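Local atomic coordinates of prolyl endopeptidase (Myxococcus xanthus, PDB entry 2BKL), a protein that probably hydrolyses oligopeptides on the carboxyl side of proline, and less readily of alanine, as a serine peptidase of family S9A. Residues T228-D233 with V243-G248; Q358-G363 with A377-T382. All coordinates share one frame; numbering follows the deposited sequence.

Interaction 1 of 2, residues T228-D233 with V243-G248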
ATOM      1  N   THR A 228      -4.504 -17.429   1.844  1.00  7.78           N
ATOM      2  CA  THR A 228      -3.066 -17.380   1.602  1.00  8.12           C
ATOM      3  C   THR A 228      -2.722 -16.653   0.328  1.00  8.53           C
ATOM      4  O   THR A 228      -3.560 -16.441  -0.532  1.00  9.15           O
ATOM      5  CB  THR A 228      -2.475 -18.779   1.502  1.00  8.01           C
ATOM      6  OG1 THR A 228      -3.002 -19.439   0.332  1.00  9.60           O
ATOM      7  CG2 THR A 228      -2.857 -19.624   2.712  1.00  9.73           C
ATOM      8  N   PHE A 229      -1.438 -16.310   0.209  1.00  7.90           N
ATOM      9  CA  PHE A 229      -0.815 -15.966  -1.060  1.00  8.50           C
ATOM     10  C   PHE A 229       0.272 -16.989  -1.387  1.00  9.22           C
ATOM     11  O   PHE A 229       0.949 -17.497  -0.505  1.00  9.56           O
ATOM     12  CB  PHE A 229      -0.173 -14.583  -1.045  1.00  8.83           C
ATOM     13  CG  PHE A 229      -1.129 -13.452  -0.758  1.00  8.75           C
ATOM     14  CD1 PHE A 229      -1.404 -13.056   0.555  1.00 10.69           C
ATOM     15  CD2 PHE A 229      -1.743 -12.778  -1.797  1.00 10.74           C
ATOM     16  CE1 PHE A 229      -2.292 -11.994   0.801  1.00 11.60           C
ATOM     17  CE2 PHE A 229      -2.631 -11.725  -1.547  1.00 12.82           C
ATOM     18  CZ  PHE A 229      -2.888 -11.331  -0.263  1.00 11.25           C
ATOM     19  N   LEU A 230       0.496 -17.237  -2.663  1.00  7.63           N
ATOM     20  CA  LEU A 230       1.611 -18.073  -3.087  1.00  7.19           C
ATOM     21  C   LEU A 230       2.553 -17.197  -3.897  1.00  8.82           C
ATOM     22  O   LEU A 230       2.132 -16.553  -4.846  1.00 10.19           O
ATOM     23  CB  LEU A 230       1.085 -19.220  -3.946  1.00  7.83           C
ATOM     24  CG  LEU A 230       2.077 -20.324  -4.292  1.00  8.15           C
ATOM     25  CD1 LEU A 230       2.385 -21.193  -3.076  1.00  9.86           C
ATOM     26  CD2 LEU A 230       1.520 -21.175  -5.423  1.00 11.05           C
ATOM     27  N   GLN A 231       3.826 -17.166  -3.527  1.00  7.54           N
ATOM     28  CA  GLN A 231       4.789 -16.319  -4.220  1.00  9.44           C
ATOM     29  C   GLN A 231       6.083 -17.059  -4.449  1.00  8.32           C
ATOM     30  O   GLN A 231       6.488 -17.890  -3.641  1.00 10.86           O
ATOM     31  CB  GLN A 231       5.063 -15.078  -3.369  1.00 11.83           C
ATOM     32  CG  GLN A 231       5.644 -13.895  -4.124  1.00 20.02           C
ATOM     33  CD  GLN A 231       5.840 -12.688  -3.225  1.00 21.75           C
ATOM     34  OE1 GLN A 231       5.017 -12.425  -2.324  1.00 27.93           O
ATOM     35  NE2 GLN A 231       6.938 -11.955  -3.446  1.00 28.15           N
ATOM     36  N   SER A 232       6.729 -16.791  -5.578  1.00  8.34           N
ATOM     37  CA  SER A 232       8.022 -17.421  -5.884  1.00  8.33           C
ATOM     38  C   SER A 232       9.143 -16.384  -5.931  1.00  8.67           C
ATOM     39  O   SER A 232       8.903 -15.186  -6.067  1.00  8.78           O
ATOM     40  CB  SER A 232       7.965 -18.219  -7.182  1.00  9.36           C
ATOM     41  OG  SER A 232       7.846 -17.385  -8.317  1.00 11.14           O
ATOM     42  N   ASP A 233      10.375 -16.879  -5.814  1.00  8.01           N
ATOM     43  CA  ASP A 233      11.556 -16.053  -6.065  1.00  8.56           C
ATOM     44  C   ASP A 233      12.676 -16.947  -6.570  1.00  8.13           C
ATOM     45  O   ASP A 233      12.621 -18.159  -6.401  1.00  8.97           O
ATOM     46  CB  ASP A 233      11.986 -15.332  -4.790  1.00  8.53           C
ATOM     47  CG  ASP A 233      12.796 -14.052  -5.052  1.00 10.48           C
ATOM     48  OD1 ASP A 233      12.989 -13.678  -6.241  1.00 11.46           O
ATOM     49  OD2 ASP A 233      13.293 -13.363  -4.116  1.00 14.23           O
ATOM     50  N   VAL A 243       9.620 -20.922  -3.006  1.00  7.84           N
ATOM     51  CA  VAL A 243       8.183 -20.717  -2.992  1.00  8.71           C
ATOM     52  C   VAL A 243       7.763 -20.444  -1.562  1.00  7.96           C
ATOM     53  O   VAL A 243       8.072 -21.200  -0.632  1.00  9.14           O
ATOM     54  CB  VAL A 243       7.437 -21.903  -3.581  1.00  7.57           C
ATOM     55  CG1 VAL A 243       5.924 -21.766  -3.360  1.00  8.66           C
ATOM     56  CG2 VAL A 243       7.730 -22.033  -5.086  1.00  8.33           C
ATOM     57  N   TYR A 244       7.039 -19.342  -1.405  1.00  7.64           N
ATOM     58  CA  TYR A 244       6.485 -18.902  -0.136  1.00  7.49           C
ATOM     59  C   TYR A 244       4.990 -19.171  -0.082  1.00  7.18           C
ATOM     60  O   TYR A 244       4.291 -18.906  -1.053  1.00  7.60           O
ATOM     61  CB  TYR A 244       6.709 -17.403   0.013  1.00  7.80           C
ATOM     62  CG  TYR A 244       8.150 -16.924   0.073  1.00 10.19           C
ATOM     63  CD1 TYR A 244       8.806 -16.825   1.276  1.00 13.63           C
ATOM     64  CD2 TYR A 244       8.803 -16.516  -1.062  1.00 13.97           C
ATOM     65  CE1 TYR A 244      10.090 -16.363   1.347  1.00 14.62           C
ATOM     66  CE2 TYR A 244      10.112 -16.055  -1.001  1.00 12.89           C
ATOM     67  CZ  TYR A 244      10.737 -15.979   0.201  1.00 12.93           C
ATOM     68  OH  TYR A 244      12.034 -15.511   0.286  1.00 14.20           O
ATOM     69  N   ILE A 245       4.506 -19.725   1.026  1.00  7.75           N
ATOM     70  CA  ILE A 245       3.080 -19.737   1.336  1.00  8.18           C
ATOM     71  C   ILE A 245       2.885 -18.697   2.433  1.00  7.90           C
ATOM     72  O   ILE A 245       3.336 -18.899   3.572  1.00  7.79           O
ATOM     73  CB  ILE A 245       2.601 -21.140   1.766  1.00 11.41           C
ATOM     74  CG1 ILE A 245       2.860 -22.169   0.644  1.00 14.00           C
ATOM     75  CG2 ILE A 245       1.127 -21.061   2.139  1.00 11.36           C
ATOM     76  CD1 ILE A 245       2.517 -23.579   1.029  1.00 15.84           C
ATOM     77  N   LEU A 246       2.278 -17.577   2.065  1.00  7.95           N
ATOM     78  CA  LEU A 246       2.107 -16.440   2.951  1.00  8.19           C
ATOM     79  C   LEU A 246       0.737 -16.556   3.630  1.00  9.71           C
ATOM     80  O   LEU A 246      -0.287 -16.599   2.960  1.00 10.72           O
ATOM     81  CB  LEU A 246       2.185 -15.132   2.170  1.00 10.67           C
ATOM     82  CG  LEU A 246       3.468 -14.938   1.348  1.00 11.33           C
ATOM     83  CD1 LEU A 246       3.422 -13.618   0.549  1.00 14.29           C
ATOM     84  CD2 LEU A 246       4.684 -14.937   2.263  1.00 13.69           C
ATOM     85  N   ARG A 247       0.714 -16.677   4.952  1.00  9.79           N
ATOM     86  CA  ARG A 247      -0.523 -16.661   5.714  1.00 10.27           C
ATOM     87  C   ARG A 247      -0.714 -15.258   6.280  1.00 11.39           C
ATOM     88  O   ARG A 247      -0.291 -14.938   7.397  1.00 13.76           O
ATOM     89  CB  ARG A 247      -0.510 -17.728   6.794  1.00 13.31           C
ATOM     90  CG  ARG A 247      -0.698 -19.112   6.194  1.00 15.71           C
ATOM     91  CD  ARG A 247      -0.853 -20.206   7.236  1.00 17.47           C
ATOM     92  NE  ARG A 247       0.414 -20.341   7.906  1.00 16.89           N
ATOM     93  CZ  ARG A 247       1.437 -20.998   7.387  1.00 19.60           C
ATOM     94  NH1 ARG A 247       1.300 -21.593   6.204  1.00 18.93           N
ATOM     95  NH2 ARG A 247       2.597 -21.037   8.044  1.00 16.98           N
ATOM     96  N   GLY A 248      -1.320 -14.404   5.475  1.00  9.46           N
ATOM     97  CA  GLY A 248      -1.484 -13.004   5.791  1.00 12.11           C
ATOM     98  C   GLY A 248      -0.124 -12.351   5.927  1.00 11.32           C
ATOM     99  O   GLY A 248       0.789 -12.584   5.116  1.00 12.29           O
TER
HETATM  100  O   HOH W   1      12.481 -13.539  -1.499  1.00 25.68           O
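Leu230 turns its CG anti to the backbone N (chi1 -170°), and a chi2 of 72° then brings CD1 close to the partner strand. There CD1 packs on Val243 CG1 at 3.6 Å and also touches Ile245 CG1. Leu246 differs, with CG anti to the carbonyl carbon (chi1 -56°). Its CD1 touches both Phe229 CB and, at 3.5 Å, Gln231 OE1. The two faces differ: Leu230, Ser232, Val243 and Ile245 share one, Phe229, Gln231, Tyr244 and Leu246 the other.

Four backbone hydrogen bonds join the antiparallel strands. Phe229 and Leu246 form one hydrogen-bonded pair, Gln231 and Tyr244 the next. The straightest bond runs from Tyr244 N to Gln231 O at 2.7 Å, with 176° at the hydrogen. The same Gln231 O lies at the edge of the Tyr244 ring. Beyond it, one water bridges Asp233 OD2 and Tyr244 OH, 2.7 Å from each. Tyr244 OH also bonds Val277 N in the following blade. The Arg247 guanidinium forms salt bridges with Glu251 and Asp253.

Strands 229-234 and 241-247 are the first two of a four-stranded propeller blade. The side chain of Phe229 touches the bound N-[(benzyloxy)carbonyl]-L-alanyl-L-proline. The four hydrogen bonds satisfy the backbone N and O atoms of Phe229, Gln231, Tyr244 and Leu246, while apolar contacts on each face add to the pairing.

Interaction 2 of 2, residues Q358-G363 with A377-T382; sequences QLPGVG and AYYVFT
Phe381 and Pro360 make the main apolar contact, a CH-pi interaction. Pro360 CG sits over one face of the Phe381 ring, 3.9 Å from the centroid and 19° off the ring normal. The two side chains approach from opposite directions. Phe381 has CG anti to the backbone N (chi1 178°), which extends the ring from the strand to the loop. Leu359 supplies the second apolar patch. Its CD2 lies 3.8 Å from Tyr379 CE2, and its CB lies obliquely to the Phe381 ring, 4.4 Å from CE1. The Tyr379 ring also meets that of Tyr391 on the next strand.

No hydrogen bond crosses between the segments. The remaining contacts involve oxygens. Tyr379 OH comes to Pro360 CD at 3.6 Å. Gly361 O comes obliquely to the Phe381 ring, 3.4 Å from CE1. Gly363 CA makes a CA-H...O contact of 3.3 Å with Thr382 O. The close fit matters at Gly363, where a CB would clash with both Thr382 O and Phe381 CZ. An alanine in place of Phe381 would remove the ring and is likely to leave Pro360 without its aromatic face and open a gap beneath the loop at Gly361 and Gly363.

Thr382 points away and bonds Ala462 O through OG1. The loop 358-363 leaves the last strand of one four-stranded blade, 353-356, and leads into the first strand of the next, 364-365. The loop is thus a blade-to-blade connection of the beta-propeller, folded over the second strand of the blade it enters.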
ATOM      1  N   GLN A 358      24.870   7.875   5.880  1.00  7.51           N
ATOM      2  CA  GLN A 358      24.621   9.202   6.413  1.00  8.34           C
ATOM      3  C   GLN A 358      23.598   9.916   5.565  1.00  9.24           C
ATOM      4  O   GLN A 358      23.832  10.254   4.407  1.00 11.42           O
ATOM      5  CB  GLN A 358      25.926   9.996   6.462  1.00  7.33           C
ATOM      6  CG  GLN A 358      27.006   9.314   7.303  1.00  8.54           C
ATOM      7  CD  GLN A 358      26.629   9.141   8.760  1.00  8.37           C
ATOM      8  OE1 GLN A 358      26.335  10.129   9.461  1.00 10.04           O
ATOM      9  NE2 GLN A 358      26.661   7.908   9.248  1.00 10.37           N
ATOM     10  N   LEU A 359      22.430  10.121   6.163  1.00 10.95           N
ATOM     11  CA  LEU A 359      21.293  10.665   5.444  1.00  9.83           C
ATOM     12  C   LEU A 359      21.375  12.186   5.417  1.00  9.16           C
ATOM     13  O   LEU A 359      21.966  12.819   6.306  1.00 11.84           O
ATOM     14  CB  LEU A 359      19.994  10.232   6.112  1.00 10.15           C
ATOM     15  CG  LEU A 359      19.858   8.719   6.260  1.00  9.18           C
ATOM     16  CD1 LEU A 359      18.572   8.368   7.019  1.00  9.67           C
ATOM     17  CD2 LEU A 359      19.905   7.997   4.941  1.00 11.89           C
ATOM     18  N   PRO A 360      20.731  12.782   4.435  1.00 11.94           N
ATOM     19  CA  PRO A 360      20.771  14.248   4.310  1.00 13.35           C
ATOM     20  C   PRO A 360      20.030  15.007   5.417  1.00 15.88           C
ATOM     21  O   PRO A 360      20.280  16.199   5.622  1.00 20.21           O
ATOM     22  CB  PRO A 360      20.128  14.511   2.940  1.00 14.77           C
ATOM     23  CG  PRO A 360      19.670  13.271   2.411  1.00 14.82           C
ATOM     24  CD  PRO A 360      19.994  12.140   3.343  1.00 11.49           C
ATOM     25  N   GLY A 361      19.157  14.335   6.151  1.00 14.17           N
ATOM     26  CA  GLY A 361      18.323  15.009   7.119  1.00 15.75           C
ATOM     27  C   GLY A 361      17.356  14.042   7.723  1.00 14.09           C
ATOM     28  O   GLY A 361      17.448  12.831   7.490  1.00 12.38           O
ATOM     29  N   VAL A 362      16.447  14.587   8.525  1.00 15.12           N
ATOM     30  CA  VAL A 362      15.366  13.843   9.128  1.00 15.25           C
ATOM     31  C   VAL A 362      14.282  13.645   8.066  1.00 14.08           C
ATOM     32  O   VAL A 362      13.808  14.605   7.443  1.00 14.45           O
ATOM     33  CB  VAL A 362      14.803  14.596  10.361  1.00 15.11           C
ATOM     34  CG1 VAL A 362      13.536  13.930  10.897  1.00 16.28           C
ATOM     35  CG2 VAL A 362      15.886  14.685  11.452  1.00 16.69           C
ATOM     36  N   GLY A 363      13.937  12.393   7.830  1.00 13.48           N
ATOM     37  CA  GLY A 363      12.912  12.038   6.862  1.00 11.85           C
ATOM     38  C   GLY A 363      12.805  10.535   6.730  1.00  9.93           C
ATOM     39  O   GLY A 363      12.932   9.806   7.697  1.00 12.44           O
ATOM     40  N   ALA A 377      24.908   1.404  -5.634  1.00  9.22           N
ATOM     41  CA  ALA A 377      23.576   1.151  -5.103  1.00  8.07           C
ATOM     42  C   ALA A 377      22.890   2.474  -4.838  1.00  8.69           C
ATOM     43  O   ALA A 377      23.557   3.429  -4.448  1.00 11.56           O
ATOM     44  CB  ALA A 377      23.619   0.346  -3.831  1.00  8.33           C
ATOM     45  N   TYR A 378      21.574   2.521  -4.970  1.00  7.09           N
ATOM     46  CA  TYR A 378      20.835   3.756  -4.871  1.00  7.98           C
ATOM     47  C   TYR A 378      19.894   3.713  -3.700  1.00  8.93           C
ATOM     48  O   TYR A 378      19.425   2.641  -3.300  1.00 10.41           O
ATOM     49  CB  TYR A 378      20.028   3.983  -6.164  1.00  8.95           C
ATOM     50  CG  TYR A 378      20.845   4.130  -7.416  1.00  9.41           C
ATOM     51  CD1 TYR A 378      21.350   3.016  -8.052  1.00 11.67           C
ATOM     52  CD2 TYR A 378      21.091   5.372  -7.969  1.00 11.71           C
ATOM     53  CE1 TYR A 378      22.112   3.145  -9.206  1.00 14.09           C
ATOM     54  CE2 TYR A 378      21.833   5.501  -9.121  1.00 13.36           C
ATOM     55  CZ  TYR A 378      22.335   4.392  -9.715  1.00 14.35           C
ATOM     56  OH  TYR A 378      23.085   4.511 -10.867  1.00 18.17           O
ATOM     57  N   TYR A 379      19.602   4.873  -3.124  1.00  7.42           N
ATOM     58  CA  TYR A 379      18.507   4.953  -2.189  1.00  8.00           C
ATOM     59  C   TYR A 379      17.736   6.237  -2.392  1.00  9.22           C
ATOM     60  O   TYR A 379      18.250   7.225  -2.933  1.00  8.95           O
ATOM     61  CB  TYR A 379      18.968   4.810  -0.730  1.00 10.18           C
ATOM     62  CG  TYR A 379      19.641   6.013  -0.114  1.00 10.65           C
ATOM     63  CD1 TYR A 379      21.008   6.181  -0.184  1.00 11.77           C
ATOM     64  CD2 TYR A 379      18.904   6.966   0.592  1.00 11.92           C
ATOM     65  CE1 TYR A 379      21.642   7.301   0.429  1.00 12.71           C
ATOM     66  CE2 TYR A 379      19.512   8.050   1.182  1.00 13.12           C
ATOM     67  CZ  TYR A 379      20.886   8.217   1.067  1.00  9.97           C
ATOM     68  OH  TYR A 379      21.457   9.306   1.701  1.00 13.83           O
ATOM     69  N   VAL A 380      16.481   6.189  -1.976  1.00  8.94           N
ATOM     70  CA  VAL A 380      15.571   7.323  -2.064  1.00  8.67           C
ATOM     71  C   VAL A 380      15.395   7.936  -0.702  1.00  9.42           C
ATOM     72  O   VAL A 380      15.233   7.215   0.280  1.00 10.06           O
ATOM     73  CB  VAL A 380      14.209   6.816  -2.587  1.00 10.42           C
ATOM     74  CG1 VAL A 380      13.199   7.946  -2.721  1.00 13.34           C
ATOM     75  CG2 VAL A 380      14.344   6.084  -3.922  1.00 12.38           C
ATOM     76  N   PHE A 381      15.439   9.262  -0.638  1.00 10.35           N
ATOM     77  CA  PHE A 381      15.165  10.008   0.578  1.00  9.92           C
ATOM     78  C   PHE A 381      14.061  11.034   0.368  1.00  9.98           C
ATOM     79  O   PHE A 381      14.047  11.751  -0.629  1.00 10.21           O
ATOM     80  CB  PHE A 381      16.427  10.699   1.061  1.00 10.87           C
ATOM     81  CG  PHE A 381      16.211  11.521   2.287  1.00  9.54           C
ATOM     82  CD1 PHE A 381      16.258  10.924   3.538  1.00 10.96           C
ATOM     83  CD2 PHE A 381      15.957  12.873   2.184  1.00 11.37           C
ATOM     84  CE1 PHE A 381      16.041  11.653   4.665  1.00 10.34           C
ATOM     85  CE2 PHE A 381      15.725  13.612   3.297  1.00 12.03           C
ATOM     86  CZ  PHE A 381      15.775  13.018   4.546  1.00 10.28           C
ATOM     87  N   THR A 382      13.110  11.088   1.285  1.00 10.90           N
ATOM     88  CA  THR A 382      12.061  12.112   1.270  1.00 10.18           C
ATOM     89  C   THR A 382      11.869  12.594   2.692  1.00  8.76           C
ATOM     90  O   THR A 382      12.282  11.971   3.641  1.00  9.69           O
ATOM     91  CB  THR A 382      10.678  11.617   0.760  1.00 13.43           C
ATOM     92  OG1 THR A 382      10.230  10.501   1.579  1.00 15.39           O
ATOM     93  CG2 THR A 382      10.763  11.043  -0.621  1.00 17.03           C
TER

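Both interactions belong to the N-terminal beta-propeller, but to different blades. Interaction 1 pairs the first two strands of one blade. Interaction 2 packs a connecting loop against the second strand of a later blade. Their centres are 31 Å apart and their nearest atoms about 17 Å, so they do not touch. Interaction 1 is the one tied to the ligand: the side chain of Phe229 is about 4 Å from the bound N-[(benzyloxy)carbonyl]-L-alanyl-L-proline. That ligand also meets Ser533 and His651, which probably belong to the catalytic triad. Neither of these two residues lies in interaction 1 or interaction 2.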